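Local coordinates for glutamate--cysteine ligase GshA (Methylobacillus flagellatus KT, PDB 3K1T), which probably acts as a ligase that joins glutamate to cysteine to make gamma-glutamylcysteine, at residues Y45-L50 and E343-M348; G356-H361 and L380-P385; N63-G68 and I174-D179. One frame throughout, in Å; residues are numbered along the deposited sequence. Where two conformers were deposited one is given.

Contact 1 of 3, residues Y45-L50 and E343-M348. With SO4 (sulfate ion), chain B.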
loop_
_atom_site.group_PDB
_atom_site.type_symbol
_atom_site.label_atom_id
_atom_site.label_comp_id
_atom_site.label_asym_id
_atom_site.label_seq_id
_atom_site.Cartn_x
_atom_site.Cartn_y
_atom_site.Cartn_z
ATOM N N TYR A 45 -2.373 -7.822 -11.314
ATOM C CA TYR A 45 -1.167 -8.408 -10.776
ATOM C C TYR A 45 -0.211 -8.859 -11.880
ATOM O O TYR A 45 -0.607 -8.973 -13.046
ATOM C CB TYR A 45 -1.448 -9.521 -9.744
ATOM C CG TYR A 45 -2.201 -10.769 -10.172
ATOM C CD1 TYR A 45 -2.572 -11.031 -11.503
ATOM C CD2 TYR A 45 -2.582 -11.696 -9.202
ATOM C CE1 TYR A 45 -3.305 -12.197 -11.845
ATOM C CE2 TYR A 45 -3.275 -12.856 -9.526
ATOM C CZ TYR A 45 -3.633 -13.121 -10.846
ATOM O OH TYR A 45 -4.313 -14.299 -11.123
ATOM N N ALA A 46 1.049 -9.086 -11.511
ATOM C CA ALA A 46 2.071 -9.483 -12.468
ATOM C C ALA A 46 3.346 -9.887 -11.759
ATOM O O ALA A 46 3.622 -9.448 -10.627
ATOM C CB ALA A 46 2.365 -8.317 -13.444
ATOM N N SER A 47 4.154 -10.683 -12.443
ATOM C CA SER A 47 5.517 -10.946 -11.991
ATOM C C SER A 47 6.484 -10.789 -13.149
ATOM O O SER A 47 6.135 -11.073 -14.321
ATOM C CB SER A 47 5.665 -12.328 -11.357
ATOM O OG SER A 47 5.465 -13.364 -12.279
ATOM N N VAL A 48 7.691 -10.296 -12.842
ATOM C CA VAL A 48 8.704 -10.118 -13.862
ATOM C C VAL A 48 10.005 -10.765 -13.397
ATOM O O VAL A 48 10.473 -10.473 -12.285
ATOM C CB VAL A 48 8.938 -8.607 -14.188
ATOM C CG1 VAL A 48 10.131 -8.425 -15.145
ATOM C CG2 VAL A 48 7.670 -7.979 -14.781
ATOM N N ASP A 49 10.536 -11.656 -14.231
ATOM C CA ASP A 49 11.830 -12.302 -14.031
ATOM C C ASP A 49 12.923 -11.380 -14.572
ATOM O O ASP A 49 12.840 -10.946 -15.736
ATOM C CB ASP A 49 11.952 -13.599 -14.828
ATOM C CG ASP A 49 11.010 -14.718 -14.356
ATOM O OD1 ASP A 49 10.190 -14.505 -13.446
ATOM O OD2 ASP A 49 11.113 -15.850 -14.917
ATOM N N LEU A 50 13.948 -11.115 -13.746
ATOM C CA LEU A 50 15.106 -10.357 -14.174
ATOM C C LEU A 50 16.368 -11.222 -14.160
ATOM O O LEU A 50 16.428 -12.228 -13.453
ATOM C CB LEU A 50 15.349 -9.177 -13.233
ATOM C CG LEU A 50 14.201 -8.189 -12.967
ATOM C CD1 LEU A 50 14.674 -7.149 -11.895
ATOM C CD2 LEU A 50 13.732 -7.523 -14.280
ATOM N N GLU A 343 18.229 -16.296 -9.646
ATOM C CA GLU A 343 17.737 -15.194 -10.441
ATOM C C GLU A 343 16.400 -14.698 -9.889
ATOM O O GLU A 343 15.561 -15.503 -9.503
ATOM C CB GLU A 343 17.652 -15.540 -11.939
ATOM C CG GLU A 343 16.874 -16.817 -12.313
ATOM C CD GLU A 343 17.125 -17.213 -13.746
ATOM O OE1 GLU A 343 16.616 -16.478 -14.631
ATOM O OE2 GLU A 343 17.847 -18.219 -13.990
ATOM N N PRO A 344 16.214 -13.374 -9.836
ATOM C CA PRO A 344 15.061 -12.824 -9.112
ATOM C C PRO A 344 13.776 -12.707 -9.928
ATOM O O PRO A 344 13.797 -12.522 -11.161
ATOM C CB PRO A 344 15.534 -11.403 -8.721
ATOM C CG PRO A 344 16.452 -11.053 -9.866
ATOM C CD PRO A 344 17.214 -12.331 -10.132
ATOM N N VAL A 345 12.671 -12.791 -9.186
ATOM C CA VAL A 345 11.304 -12.613 -9.683
ATOM C C VAL A 345 10.644 -11.513 -8.834
ATOM O O VAL A 345 10.585 -11.661 -7.611
ATOM C CB VAL A 345 10.478 -13.906 -9.485
ATOM C CG1 VAL A 345 9.090 -13.769 -10.154
ATOM C CG2 VAL A 345 11.230 -15.133 -9.990
ATOM N N ILE A 346 10.166 -10.447 -9.462
ATOM C CA ILE A 346 9.594 -9.308 -8.788
ATOM C C ILE A 346 8.063 -9.343 -8.960
ATOM O O ILE A 346 7.571 -9.431 -10.094
ATOM C CB ILE A 346 10.134 -7.966 -9.383
ATOM C CG1 ILE A 346 11.678 -7.935 -9.468
ATOM C CG2 ILE A 346 9.530 -6.746 -8.596
ATOM C CD1 ILE A 346 12.364 -8.284 -8.285
ATOM N N TYR A 347 7.336 -9.282 -7.847
ATOM C CA TYR A 347 5.857 -9.292 -7.819
ATOM C C TYR A 347 5.277 -7.877 -7.660
ATOM O O TYR A 347 5.748 -7.071 -6.818
ATOM C CB TYR A 347 5.362 -10.189 -6.665
ATOM C CG TYR A 347 5.185 -11.621 -7.068
ATOM C CD1 TYR A 347 6.230 -12.331 -7.692
ATOM C CD2 TYR A 347 3.974 -12.271 -6.880
ATOM C CE1 TYR A 347 6.052 -13.636 -8.106
ATOM C CE2 TYR A 347 3.793 -13.592 -7.268
ATOM C CZ TYR A 347 4.827 -14.262 -7.903
ATOM O OH TYR A 347 4.629 -15.544 -8.344
HETATM N N MSE A 348 4.239 -7.599 -8.442
HETATM C CA MSE A 348 3.501 -6.364 -8.421
HETATM C C MSE A 348 2.015 -6.624 -8.349
HETATM O O MSE A 348 1.534 -7.614 -8.904
HETATM C CB MSE A 348 3.834 -5.514 -9.643
HETATM C CG MSE A 348 5.275 -4.923 -9.529
HETATM SE SE MSE A 348 6.125 -4.652 -11.260
HETATM C CE MSE A 348 6.206 -6.514 -11.795
HETATM S S SO4 B . 5.692 -16.877 -11.616
HETATM O O1 SO4 B . 6.752 -17.517 -10.872
HETATM O O2 SO4 B . 5.495 -15.718 -10.803
HETATM O O3 SO4 B . 6.111 -16.491 -12.944
HETATM O O4 SO4 B . 4.486 -17.734 -11.663
HETATM O O HOH W 1 15.020 -14.441 -14.074
#
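Ala46 and Met348, each giving its N-H to the other's C=O, begin an antiparallel ladder in which segments 45-50 and 343-348 run at 159° to one another with axes 4.5 Å apart. A second hydrogen-bonded pair, Val48-Ile346, follows; Ser47-Tyr347 lies between the two and Asp49-Val345 just beyond, both non-hydrogen-bonded. The shortest rung, Ile346 N to Val48 O at 2.8 Å, is nearly straight, 173° at the hydrogen. Leu50 N to Pro344 O, at 2.9 Å, completes the set; the proline has no N-H with which to answer it.

The two faces of the ladder illustrate how one strand pair can serve both a polar site and an apolar core. On the face of Ser47, Tyr347, Asp49 and Val345, Ser47 CB sits over the Tyr347 ring, 4.0 Å from its centroid, in a CH-pi contact. With chi1 at 66°, Ser47 OG stands between its backbone N and carbonyl carbon, and from there it donates to sulfate O2 at 2.8 Å. Tyr347 OH reaches the same oxygen at 2.6 Å in a weak bond. The sulfate probably came from the crystallisation liquor, but it marks a spot that accepts an anion. Further along, the Asp49 carboxylate lies beside the methyl groups of Val345, while its charge is met by Arg359 in a salt bridge.

On the face of Val48 and Ile346, the selenomethionine Met348 bends at its last torsion, setting CE 3.6 Å from Val48 CG2. Leu50 CD1 touches Ile346 CG1 at 3.9 Å.

Helix 398-421 packs against this apolar face, touching Ala46, Val48, Leu50 and Ile346. Within the sheet, strand 57-63 flanks strand 45-52 and strand 352-361 flanks strand 340-349, which leaves the pair buried in the interior.

Contact 2 of 3, residues G356-H361 and L380-P385. With SO4 (sulfate ion), chain B.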
loop_
_atom_site.group_PDB
_atom_site.type_symbol
_atom_site.label_atom_id
_atom_site.label_comp_id
_atom_site.label_asym_id
_atom_site.label_seq_id
_atom_site.Cartn_x
_atom_site.Cartn_y
_atom_site.Cartn_z
ATOM N N GLY A 356 8.860 -10.420 -3.793
ATOM C CA GLY A 356 9.299 -11.408 -4.763
ATOM C C GLY A 356 10.171 -12.476 -4.154
ATOM O O GLY A 356 10.189 -12.648 -2.919
ATOM N N PHE A 357 10.877 -13.209 -5.012
ATOM C CA PHE A 357 11.706 -14.289 -4.570
ATOM C C PHE A 357 12.765 -14.598 -5.604
ATOM O O PHE A 357 12.625 -14.226 -6.747
ATOM C CB PHE A 357 10.857 -15.543 -4.235
ATOM C CG PHE A 357 10.069 -16.084 -5.390
ATOM C CD1 PHE A 357 8.767 -15.637 -5.630
ATOM C CD2 PHE A 357 10.597 -17.060 -6.204
ATOM C CE1 PHE A 357 8.024 -16.147 -6.668
ATOM C CE2 PHE A 357 9.871 -17.593 -7.282
ATOM C CZ PHE A 357 8.573 -17.120 -7.526
ATOM N N TYR A 358 13.847 -15.252 -5.177
ATOM C CA TYR A 358 14.807 -15.822 -6.118
ATOM C C TYR A 358 14.443 -17.249 -6.537
ATOM O O TYR A 358 14.020 -18.050 -5.704
ATOM C CB TYR A 358 16.183 -15.886 -5.481
ATOM C CG TYR A 358 16.938 -14.571 -5.419
ATOM C CD1 TYR A 358 17.635 -14.123 -6.516
ATOM C CD2 TYR A 358 16.983 -13.808 -4.243
ATOM C CE1 TYR A 358 18.393 -12.957 -6.460
ATOM C CE2 TYR A 358 17.759 -12.617 -4.184
ATOM C CZ TYR A 358 18.451 -12.217 -5.299
ATOM O OH TYR A 358 19.229 -11.057 -5.267
ATOM N N ARG A 359 14.679 -17.559 -7.801
ATOM C CA ARG A 359 14.694 -18.943 -8.278
ATOM C C ARG A 359 16.140 -19.426 -8.143
ATOM O O ARG A 359 17.016 -18.940 -8.858
ATOM C CB ARG A 359 14.283 -19.038 -9.740
ATOM C CG ARG A 359 12.898 -18.434 -10.088
ATOM C CD ARG A 359 12.596 -18.591 -11.569
ATOM N NE ARG A 359 11.516 -17.690 -11.999
ATOM C CZ ARG A 359 10.220 -17.854 -11.717
ATOM N NH1 ARG A 359 9.813 -18.933 -11.072
ATOM N NH2 ARG A 359 9.321 -16.941 -12.101
ATOM N N VAL A 360 16.352 -20.380 -7.245
ATOM C CA VAL A 360 17.662 -20.922 -6.959
ATOM C C VAL A 360 17.730 -22.248 -7.702
ATOM O O VAL A 360 17.004 -23.205 -7.382
ATOM C CB VAL A 360 17.911 -21.069 -5.426
ATOM C CG1 VAL A 360 19.336 -21.691 -5.115
ATOM C CG2 VAL A 360 17.735 -19.735 -4.673
ATOM N N HIS A 361 18.552 -22.281 -8.733
ATOM C CA HIS A 361 18.665 -23.455 -9.616
ATOM C C HIS A 361 18.998 -24.729 -8.842
ATOM O O HIS A 361 19.894 -24.739 -7.990
ATOM C CB HIS A 361 19.759 -23.265 -10.690
ATOM C CG HIS A 361 19.461 -22.216 -11.711
ATOM N ND1 HIS A 361 19.947 -22.289 -13.000
ATOM C CD2 HIS A 361 18.809 -21.033 -11.623
ATOM C CE1 HIS A 361 19.612 -21.198 -13.655
ATOM N NE2 HIS A 361 18.878 -20.442 -12.858
ATOM N N LEU A 380 13.625 -18.741 -2.877
ATOM C CA LEU A 380 14.270 -18.151 -1.719
ATOM C C LEU A 380 13.719 -16.753 -1.594
ATOM O O LEU A 380 13.895 -15.928 -2.482
ATOM C CB LEU A 380 15.774 -18.056 -1.921
ATOM C CG LEU A 380 16.542 -17.391 -0.788
ATOM C CD1 LEU A 380 16.577 -18.283 0.474
ATOM C CD2 LEU A 380 17.962 -17.056 -1.320
ATOM N N THR A 381 13.016 -16.478 -0.507
ATOM C CA THR A 381 12.276 -15.226 -0.433
ATOM C C THR A 381 13.221 -14.026 -0.260
ATOM O O THR A 381 14.331 -14.147 0.259
ATOM C CB THR A 381 11.165 -15.285 0.676
ATOM O OG1 THR A 381 10.150 -14.304 0.375
ATOM C CG2 THR A 381 11.764 -15.032 2.051
ATOM N N PHE A 382 12.805 -12.897 -0.825
ATOM C CA PHE A 382 13.542 -11.629 -0.745
ATOM C C PHE A 382 13.557 -11.160 0.697
ATOM O O PHE A 382 12.538 -11.222 1.371
ATOM C CB PHE A 382 12.829 -10.538 -1.545
ATOM C CG PHE A 382 13.011 -10.605 -3.022
ATOM C CD1 PHE A 382 13.844 -11.553 -3.645
ATOM C CD2 PHE A 382 12.345 -9.699 -3.809
ATOM C CE1 PHE A 382 13.999 -11.558 -5.003
ATOM C CE2 PHE A 382 12.486 -9.709 -5.171
ATOM C CZ PHE A 382 13.303 -10.655 -5.782
ATOM N N GLU A 383 14.694 -10.656 1.130
ATOM C CA GLU A 383 14.867 -10.065 2.450
ATOM C C GLU A 383 14.798 -8.510 2.429
ATOM O O GLU A 383 14.578 -7.882 3.459
ATOM C CB GLU A 383 16.220 -10.521 2.993
ATOM C CG GLU A 383 16.338 -12.050 3.235
ATOM C CD GLU A 383 15.437 -12.538 4.369
ATOM O OE1 GLU A 383 15.489 -11.883 5.429
ATOM O OE2 GLU A 383 14.734 -13.590 4.230
ATOM N N THR A 384 14.928 -7.895 1.271
ATOM C CA THR A 384 15.066 -6.441 1.176
ATOM C C THR A 384 13.884 -5.890 0.402
ATOM O O THR A 384 13.534 -6.449 -0.632
ATOM C CB THR A 384 16.397 -6.089 0.432
ATOM O OG1 THR A 384 17.514 -6.732 1.062
ATOM C CG2 THR A 384 16.657 -4.570 0.364
ATOM N N PRO A 385 13.274 -4.781 0.862
ATOM C CA PRO A 385 12.229 -4.116 0.080
ATOM C C PRO A 385 12.790 -3.472 -1.178
ATOM O O PRO A 385 13.965 -3.122 -1.207
ATOM C CB PRO A 385 11.739 -2.998 1.020
ATOM C CG PRO A 385 12.202 -3.351 2.351
ATOM C CD PRO A 385 13.475 -4.134 2.164
HETATM S S SO4 B . 5.692 -16.877 -11.616
HETATM O O1 SO4 B . 6.752 -17.517 -10.872
HETATM O O2 SO4 B . 5.495 -15.718 -10.803
HETATM O O3 SO4 B . 6.111 -16.491 -12.944
HETATM O O4 SO4 B . 4.486 -17.734 -11.663
#
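Leu380 O accepts from Tyr358 N at 2.8 Å, with 162° at the hydrogen, and Leu380 N returns a bond to Tyr358 O. Beyond this hydrogen-bonded pair comes the non-hydrogen-bonded pair Phe357-Thr381, after which Phe382 N makes only a weak bond to Gly356 O.

With its CG anti to the carbonyl carbon (chi1 -77°), Phe382 carries its ring over Gly356. The ring face lies on the Gly356-Phe357 peptide, with Phe357 N 3.4 Å above the ring plane, and Gly356 CA adds a CH-pi contact. The edge of the same ring points at the face of Tyr358 in a T-shaped pair, Phe382 CE1 to Tyr358 CD2 at 3.8 Å, with the planes at 73°. With an alanine in place of Phe382, the Gly356-Phe357 peptide would probably lose this cover and the Tyr358 face the ring edge that points at it.

On the face bearing Phe357, the extended chain of Arg359 brings NH2 to sulfate O1 at 2.9 Å, while Asp49 holds the same nitrogen in a salt bridge. Strands 340-349, 352-361 and 377-381, consecutive in the chain and adjacent in the sheet, make an antiparallel meander, to which this contact adds the last strand.

Contact 3 of 3, residues N63-G68 and I174-D179. With SO4 (sulfate ion), chain B.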
loop_
_atom_site.group_PDB
_atom_site.type_symbol
_atom_site.label_atom_id
_atom_site.label_comp_id
_atom_site.label_asym_id
_atom_site.label_seq_id
_atom_site.Cartn_x
_atom_site.Cartn_y
_atom_site.Cartn_z
ATOM N N ASN A 63 4.880 -12.204 -16.551
ATOM C CA ASN A 63 3.755 -13.113 -16.366
ATOM C C ASN A 63 2.568 -12.334 -15.777
ATOM O O ASN A 63 2.635 -11.821 -14.676
ATOM C CB ASN A 63 4.218 -14.246 -15.465
ATOM C CG ASN A 63 3.155 -15.370 -15.285
ATOM O OD1 ASN A 63 2.062 -15.333 -15.858
ATOM N ND2 ASN A 63 3.501 -16.355 -14.462
ATOM N N LEU A 64 1.468 -12.274 -16.507
ATOM C CA LEU A 64 0.241 -11.613 -16.006
ATOM C C LEU A 64 -0.672 -12.533 -15.197
ATOM O O LEU A 64 -1.776 -12.120 -14.789
ATOM C CB LEU A 64 -0.530 -11.013 -17.179
ATOM C CG LEU A 64 0.190 -9.931 -17.965
ATOM C CD1 LEU A 64 -0.686 -9.474 -19.130
ATOM C CD2 LEU A 64 0.591 -8.777 -17.060
ATOM N N PHE A 65 -0.190 -13.746 -14.938
ATOM C CA PHE A 65 -0.879 -14.765 -14.136
ATOM C C PHE A 65 0.083 -15.421 -13.128
ATOM O O PHE A 65 0.334 -16.634 -13.166
ATOM C CB PHE A 65 -1.499 -15.829 -15.074
ATOM C CG PHE A 65 -2.073 -15.257 -16.334
ATOM C CD1 PHE A 65 -1.243 -15.017 -17.442
ATOM C CD2 PHE A 65 -3.434 -14.964 -16.431
ATOM C CE1 PHE A 65 -1.754 -14.496 -18.619
ATOM C CE2 PHE A 65 -3.968 -14.432 -17.605
ATOM C CZ PHE A 65 -3.127 -14.178 -18.698
ATOM N N PRO A 66 0.652 -14.618 -12.211
ATOM C CA PRO A 66 1.721 -15.145 -11.356
ATOM C C PRO A 66 1.258 -16.297 -10.484
ATOM O O PRO A 66 0.151 -16.247 -9.936
ATOM C CB PRO A 66 2.165 -13.922 -10.507
ATOM C CG PRO A 66 1.238 -12.829 -10.826
ATOM C CD PRO A 66 0.392 -13.180 -11.986
ATOM N N GLY A 67 2.109 -17.301 -10.342
ATOM C CA GLY A 67 1.752 -18.522 -9.646
ATOM C C GLY A 67 2.618 -18.915 -8.470
ATOM O O GLY A 67 2.653 -20.077 -8.097
ATOM N N GLY A 68 3.330 -17.940 -7.889
ATOM C CA GLY A 68 4.228 -18.193 -6.786
ATOM C C GLY A 68 3.937 -17.299 -5.571
ATOM O O GLY A 68 4.847 -16.926 -4.830
ATOM N N ILE A 174 -14.189 -12.002 -12.643
ATOM C CA ILE A 174 -13.494 -13.281 -12.707
ATOM C C ILE A 174 -12.000 -13.015 -12.822
ATOM O O ILE A 174 -11.572 -12.385 -13.782
ATOM C CB ILE A 174 -13.958 -14.082 -13.931
ATOM C CG1 ILE A 174 -15.474 -14.344 -13.835
ATOM C CG2 ILE A 174 -13.163 -15.403 -14.086
ATOM C CD1 ILE A 174 -16.088 -14.723 -15.187
ATOM N N LEU A 175 -11.220 -13.500 -11.866
ATOM C CA LEU A 175 -9.775 -13.357 -11.894
ATOM C C LEU A 175 -9.138 -14.612 -12.425
ATOM O O LEU A 175 -9.331 -15.699 -11.883
ATOM C CB LEU A 175 -9.217 -13.033 -10.495
ATOM C CG LEU A 175 -7.702 -12.859 -10.383
ATOM C CD1 LEU A 175 -7.222 -11.646 -11.216
ATOM C CD2 LEU A 175 -7.230 -12.689 -8.890
ATOM N N LEU A 176 -8.428 -14.474 -13.537
ATOM C CA LEU A 176 -7.662 -15.575 -14.088
ATOM C C LEU A 176 -6.314 -15.760 -13.402
ATOM O O LEU A 176 -5.478 -14.848 -13.394
ATOM C CB LEU A 176 -7.421 -15.353 -15.582
ATOM C CG LEU A 176 -8.655 -15.214 -16.449
ATOM C CD1 LEU A 176 -8.239 -14.703 -17.850
ATOM C CD2 LEU A 176 -9.407 -16.571 -16.493
ATOM N N ASN A 177 -6.080 -16.954 -12.857
ATOM C CA ASN A 177 -4.737 -17.394 -12.475
ATOM C C ASN A 177 -4.305 -18.558 -13.388
ATOM O O ASN A 177 -3.508 -19.406 -13.009
ATOM C CB ASN A 177 -4.679 -17.777 -10.998
ATOM C CG ASN A 177 -3.273 -17.829 -10.458
ATOM O OD1 ASN A 177 -2.794 -18.893 -10.032
ATOM N ND2 ASN A 177 -2.587 -16.676 -10.485
ATOM N N ASN A 178 -4.856 -18.552 -14.603
ATOM C CA ASN A 178 -4.667 -19.577 -15.647
ATOM C C ASN A 178 -4.364 -18.747 -16.912
ATOM O O ASN A 178 -5.164 -17.877 -17.282
ATOM C CB ASN A 178 -5.979 -20.340 -15.797
ATOM C CG ASN A 178 -5.941 -21.422 -16.860
ATOM O OD1 ASN A 178 -5.343 -21.248 -17.942
ATOM N ND2 ASN A 178 -6.573 -22.558 -16.555
ATOM N N ASP A 179 -3.208 -18.949 -17.527
ATOM C CA ASP A 179 -2.797 -18.068 -18.601
ATOM C C ASP A 179 -3.511 -18.337 -19.943
ATOM O O ASP A 179 -3.342 -17.569 -20.892
ATOM C CB ASP A 179 -1.257 -18.051 -18.772
ATOM C CG ASP A 179 -0.697 -19.319 -19.339
ATOM O OD1 ASP A 179 -1.436 -20.185 -19.855
ATOM O OD2 ASP A 179 0.529 -19.447 -19.242
HETATM S S SO4 B . 5.692 -16.877 -11.616
HETATM O O1 SO4 B . 6.752 -17.517 -10.872
HETATM O O2 SO4 B . 5.495 -15.718 -10.803
HETATM O O3 SO4 B . 6.111 -16.491 -12.944
HETATM O O4 SO4 B . 4.486 -17.734 -11.663
HETATM O O HOH W 2 1.560 -18.094 -16.277
HETATM O O HOH W 3 -0.568 -19.120 -12.624
#
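Leu176 meets Phe65 in two ways: its CB lies 4.1 Å from Phe65 CD2, and its carbonyl oxygen sits at the edge of the phenyl ring, near the ring plane. That oxygen also receives the hydroxyl of Tyr45.

Asn177 comes next and reaches across to residues 63-68 by its amide. Its CG is anti to the backbone N (chi1 -162°), which swings ND2 toward Pro66 O for a bond of 2.8 Å and 163° at the hydrogen. Pro66 O lies in the amide plane of Asn177, yet the nitrogen stands above the plane of the proline carbonyl. Because OD1 is held by Tyr111 OH and Asn114 ND2, the orientation of the amide is fixed from both ends.

Leu176 lies on the strand that runs through 174-176, a parallel neighbour of strands 97-102 and 194-196 in the mixed sheet. The chain then continues into a loop, and Asn178 and Asp179 also meet Phe65. The Asn178 amide is bonded elsewhere, ND2 to Pro102 O and OD1 to Leu180 N, while its own carbonyl oxygen lies 3.5 Å from Phe65 CD2.

Asp179 lies over one face of the ring. Its CA stands 3.5 Å from the Phe65 centroid, only 8° off the normal, in a CH-pi contact, and its CB is 3.3 Å from Phe65 CD1. Leu64 CB covers the opposite face toward the rim. The carboxylate turns elsewhere, OD1 to Ser181 OG and OD2 weakly to a water that also donates to Asn63 OD1. The latter oxygen accepts from Phe65 N at 2.9 Å, an Asx turn, and this leaves Asn63 ND2 to donate to sulfate O3 at 3.0 Å. Gly67 N binds sulfate O4 at 2.8 Å.

Overall arrangement
From the N terminus the chain lays down 45-50, turns back through strand 57-63 and enters the loop 63-68. Contact 3 closes when 174-179 reaches that loop, about a hundred residues later, and ties the antiparallel sheet's neighbourhood to the mixed sheet. Contact 1 closes much later, at 343-348, so its long loop contains contact 3 entirely. Contact 2 follows in series with a short loop of eighteen residues, extending the same antiparallel sheet outward. Neighbouring strands 340-349 and 352-361 join contacts 1 and 2, with Glu343 meeting His361, while Tyr45 joins contacts 1 and 3. All three contribute ligands to one sulfate, a site built from distant parts of the sequence.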